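PDB 4E2A: putative acetyltransferase from Streptococcus mutans, which probably transfers an acyl group, perhaps acetyl from acetyl-CoA as in other GNAT enzymes, to an acceptor that is not known. Local coordinates for residues Q57-T62 / E70-F75. Sequence-based numbering, arbitrary orientation.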
ATOM      1  N   GLN B  57     -17.205 -13.783  -3.311  1.00 23.31           N
ATOM      2  CA  GLN B  57     -17.708 -14.576  -2.211  1.00 20.34           C
ATOM      3  C   GLN B  57     -16.622 -14.920  -1.184  1.00 22.03           C
ATOM      4  O   GLN B  57     -16.871 -14.833   0.022  1.00 19.45           O
ATOM      5  CB  GLN B  57     -18.432 -15.826  -2.688  1.00 17.99           C
ATOM      6  CG  GLN B  57     -19.249 -16.423  -1.547  1.00 28.67           C
ATOM      7  CD  GLN B  57     -19.946 -17.702  -1.932  1.00 49.97           C
ATOM      8  OE1 GLN B  57     -20.157 -18.580  -1.087  1.00 57.89           O
ATOM      9  NE2 GLN B  57     -20.314 -17.823  -3.209  1.00 42.07           N
ATOM     10  N   THR B  58     -15.430 -15.291  -1.650  1.00 19.12           N
ATOM     11  CA  THR B  58     -14.330 -15.602  -0.738  1.00 19.63           C
ATOM     12  C   THR B  58     -13.865 -14.372   0.044  1.00 20.42           C
ATOM     13  O   THR B  58     -13.461 -14.488   1.198  1.00 20.38           O
ATOM     14  CB  THR B  58     -13.135 -16.299  -1.449  1.00 20.35           C
ATOM     15  OG1 THR B  58     -12.664 -15.508  -2.561  1.00 22.03           O
ATOM     16  CG2 THR B  58     -13.567 -17.671  -1.969  1.00 16.43           C
ATOM     17  N   PHE B  59     -13.931 -13.193  -0.582  1.00 19.02           N
ATOM     18  CA  PHE B  59     -13.471 -11.989   0.094  1.00 26.88           C
ATOM     19  C   PHE B  59     -14.455 -11.652   1.229  1.00 20.46           C
ATOM     20  O   PHE B  59     -14.062 -11.324   2.352  1.00 23.68           O
ATOM     21  CB  PHE B  59     -13.318 -10.809  -0.882  1.00 20.94           C
ATOM     22  CG  PHE B  59     -12.482  -9.666  -0.317  1.00 28.89           C
ATOM     23  CD1 PHE B  59     -13.077  -8.650   0.417  1.00 32.24           C
ATOM     24  CD2 PHE B  59     -11.106  -9.619  -0.523  1.00 30.75           C
ATOM     25  CE1 PHE B  59     -12.323  -7.598   0.936  1.00 25.20           C
ATOM     26  CE2 PHE B  59     -10.338  -8.570  -0.006  1.00 28.27           C
ATOM     27  CZ  PHE B  59     -10.951  -7.556   0.720  1.00 23.63           C
ATOM     28  N   ARG B  60     -15.733 -11.782   0.914  1.00 22.77           N
ATOM     29  CA  ARG B  60     -16.830 -11.576   1.860  1.00 26.54           C
ATOM     30  C   ARG B  60     -16.698 -12.552   3.037  1.00 33.12           C
ATOM     31  O   ARG B  60     -16.727 -12.152   4.204  1.00 23.75           O
ATOM     32  CB  ARG B  60     -18.152 -11.805   1.118  1.00 25.08           C
ATOM     33  CG  ARG B  60     -19.397 -11.296   1.809  1.00 43.31           C
ATOM     34  CD  ARG B  60     -20.650 -11.577   0.953  1.00 35.15           C
ATOM     35  NE  ARG B  60     -20.574 -10.953  -0.365  1.00 42.85           N
ATOM     36  CZ  ARG B  60     -21.262  -9.873  -0.730  1.00 58.77           C
ATOM     37  NH1 ARG B  60     -22.096  -9.292   0.124  1.00 78.86           N
ATOM     38  NH2 ARG B  60     -21.129  -9.379  -1.952  1.00 42.32           N
ATOM     39  N   GLU B  61     -16.535 -13.836   2.732  1.00 25.35           N
ATOM     40  CA  GLU B  61     -16.313 -14.847   3.775  1.00 28.33           C
ATOM     41  C   GLU B  61     -15.120 -14.556   4.678  1.00 34.10           C
ATOM     42  O   GLU B  61     -15.169 -14.814   5.883  1.00 28.22           O
ATOM     43  CB  GLU B  61     -16.150 -16.242   3.155  1.00 24.44           C
ATOM     44  CG  GLU B  61     -17.435 -16.773   2.561  1.00 32.19           C
ATOM     45  CD  GLU B  61     -17.259 -18.071   1.780  1.00 30.83           C
ATOM     46  OE1 GLU B  61     -16.096 -18.497   1.543  1.00 31.81           O
ATOM     47  OE2 GLU B  61     -18.302 -18.655   1.404  1.00 28.09           O
ATOM     48  N   THR B  62     -14.043 -14.037   4.097  1.00 22.52           N
ATOM     49  CA  THR B  62     -12.801 -13.823   4.838  1.00 22.10           C
ATOM     50  C   THR B  62     -12.868 -12.543   5.677  1.00 27.55           C
ATOM     51  O   THR B  62     -12.315 -12.481   6.767  1.00 23.96           O
ATOM     52  CB  THR B  62     -11.577 -13.744   3.867  1.00 20.35           C
ATOM     53  OG1 THR B  62     -11.390 -15.009   3.231  1.00 29.98           O
ATOM     54  CG2 THR B  62     -10.294 -13.342   4.600  1.00 31.41           C
ATOM     55  N   GLU B  70     -20.134  -1.825   3.335  1.00 31.70           N
ATOM     56  CA  GLU B  70     -19.658  -0.725   2.511  1.00 34.33           C
ATOM     57  C   GLU B  70     -18.144  -0.789   2.321  1.00 32.06           C
ATOM     58  O   GLU B  70     -17.659  -0.558   1.224  1.00 28.13           O
ATOM     59  CB  GLU B  70     -20.059   0.613   3.133  1.00 39.92           C
ATOM     60  CG  GLU B  70     -19.810   1.827   2.254  1.00 49.88           C
ATOM     61  CD  GLU B  70     -20.387   3.098   2.865  1.00 70.05           C
ATOM     62  OE1 GLU B  70     -20.090   3.380   4.049  1.00 71.53           O
ATOM     63  OE2 GLU B  70     -21.158   3.799   2.171  1.00 70.20           O
ATOM     64  N   GLN B  71     -17.401  -1.086   3.391  1.00 25.09           N
ATOM     65  CA  GLN B  71     -15.954  -1.244   3.287  1.00 28.04           C
ATOM     66  C   GLN B  71     -15.586  -2.361   2.312  1.00 36.67           C
ATOM     67  O   GLN B  71     -14.651  -2.223   1.523  1.00 31.49           O
ATOM     68  CB  GLN B  71     -15.329  -1.574   4.648  1.00 34.03           C
ATOM     69  CG  GLN B  71     -15.239  -0.404   5.626  1.00 39.34           C
ATOM     70  CD  GLN B  71     -14.780  -0.845   7.016  1.00 55.81           C
ATOM     71  OE1 GLN B  71     -15.292  -1.826   7.587  1.00 38.50           O
ATOM     72  NE2 GLN B  71     -13.803  -0.124   7.563  1.00 51.51           N
ATOM     73  N   LEU B  72     -16.300  -3.481   2.384  1.00 25.98           N
ATOM     74  CA  LEU B  72     -16.005  -4.574   1.483  1.00 31.64           C
ATOM     75  C   LEU B  72     -16.337  -4.165   0.049  1.00 35.78           C
ATOM     76  O   LEU B  72     -15.547  -4.409  -0.874  1.00 31.82           O
ATOM     77  CB  LEU B  72     -16.766  -5.846   1.874  1.00 32.68           C
ATOM     78  CG  LEU B  72     -16.594  -6.443   3.274  1.00 32.36           C
ATOM     79  CD1 LEU B  72     -17.405  -7.724   3.367  1.00 34.83           C
ATOM     80  CD2 LEU B  72     -15.144  -6.699   3.682  1.00 27.96           C
ATOM     81  N   GLN B  73     -17.498  -3.528  -0.131  1.00 35.47           N
ATOM     82  CA  GLN B  73     -17.937  -3.084  -1.458  1.00 30.16           C
ATOM     83  C   GLN B  73     -16.919  -2.138  -2.122  1.00 32.94           C
ATOM     84  O   GLN B  73     -16.667  -2.231  -3.329  1.00 36.16           O
ATOM     85  CB  GLN B  73     -19.320  -2.424  -1.384  1.00 36.41           C
ATOM     86  CG  GLN B  73     -20.015  -2.280  -2.720  1.00 34.57           C
ATOM     87  CD  GLN B  73     -20.346  -3.623  -3.356  1.00 37.87           C
ATOM     88  OE1 GLN B  73     -20.937  -4.493  -2.718  1.00 46.64           O
ATOM     89  NE2 GLN B  73     -19.964  -3.795  -4.618  1.00 38.98           N
ATOM     90  N   ASN B  74     -16.326  -1.240  -1.342  1.00 27.88           N
ATOM     91  CA  ASN B  74     -15.240  -0.408  -1.854  1.00 33.29           C
ATOM     92  C   ASN B  74     -14.154  -1.243  -2.520  1.00 36.29           C
ATOM     93  O   ASN B  74     -13.623  -0.867  -3.564  1.00 32.63           O
ATOM     94  CB  ASN B  74     -14.596   0.423  -0.733  1.00 35.45           C
ATOM     95  CG  ASN B  74     -15.453   1.602  -0.310  1.00 36.28           C
ATOM     96  OD1 ASN B  74     -16.201   2.151  -1.108  1.00 38.95           O
ATOM     97  ND2 ASN B  74     -15.348   1.989   0.955  1.00 39.70           N
ATOM     98  N   PHE B  75     -13.804  -2.369  -1.907  1.00 32.51           N
ATOM     99  CA  PHE B  75     -12.772  -3.228  -2.484  1.00 28.10           C
ATOM    100  C   PHE B  75     -13.270  -3.916  -3.747  1.00 30.09           C
ATOM    101  O   PHE B  75     -12.569  -3.914  -4.771  1.00 31.79           O
ATOM    102  CB  PHE B  75     -12.254  -4.264  -1.471  1.00 32.37           C
ATOM    103  CG  PHE B  75     -11.081  -5.082  -1.973  1.00 29.13           C
ATOM    104  CD1 PHE B  75      -9.778  -4.633  -1.799  1.00 31.86           C
ATOM    105  CD2 PHE B  75     -11.284  -6.294  -2.608  1.00 30.46           C
ATOM    106  CE1 PHE B  75      -8.694  -5.380  -2.263  1.00 37.35           C
ATOM    107  CE2 PHE B  75     -10.213  -7.042  -3.077  1.00 24.65           C
ATOM    108  CZ  PHE B  75      -8.916  -6.585  -2.903  1.00 32.16           C
TER
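Phe59 lays one face of its ring over one face of the Phe75 ring in an offset stack, the centroids 4.2 Å apart and the planes only 6° from parallel. The overlap is partial: the tightest meeting is of rim carbons, Phe59 CE2 with Phe75 CE2 at 3.4 Å, and each ring places its partner's carbon toward its own rim. Both rings stand with CG anti to the backbone N (chi1 -164° in Phe59, -174° in Phe75); with CB directed at the facing helix, this torsion carries each ring out between helices whose axes, nearly antiparallel at 147°, come no closer than 10.8 Å. At that separation two phenyl rings reach far enough to overlap face on face.

Leu72, one turn before Phe75, enters the same interface with both methyl branches. CD2 meets Phe59 CE1 obliquely at 4.0 Å, while CD1 lies 4.2 Å from Arg60 CA, so the fork straddles two neighbouring residues of the facing helix. Arg60, an exposed residue, contributes backbone and the aliphatic start of its side chain, a place that suits an apolar stem with a polar end.

Phe63 meets the Phe59 ring, Tyr80 meets the Phe75 ring edge-to-face, Tyr132 on strand 125-133 touches Phe59, and Val196 of the second subunit packs on Phe59 and Leu72. With no hydrogen bond between the two segments, these consecutive, roughly antiparallel helices are joined here by ring stacking and apolar packing, consistent with cohesion that depends on shape fit and exclusion of water.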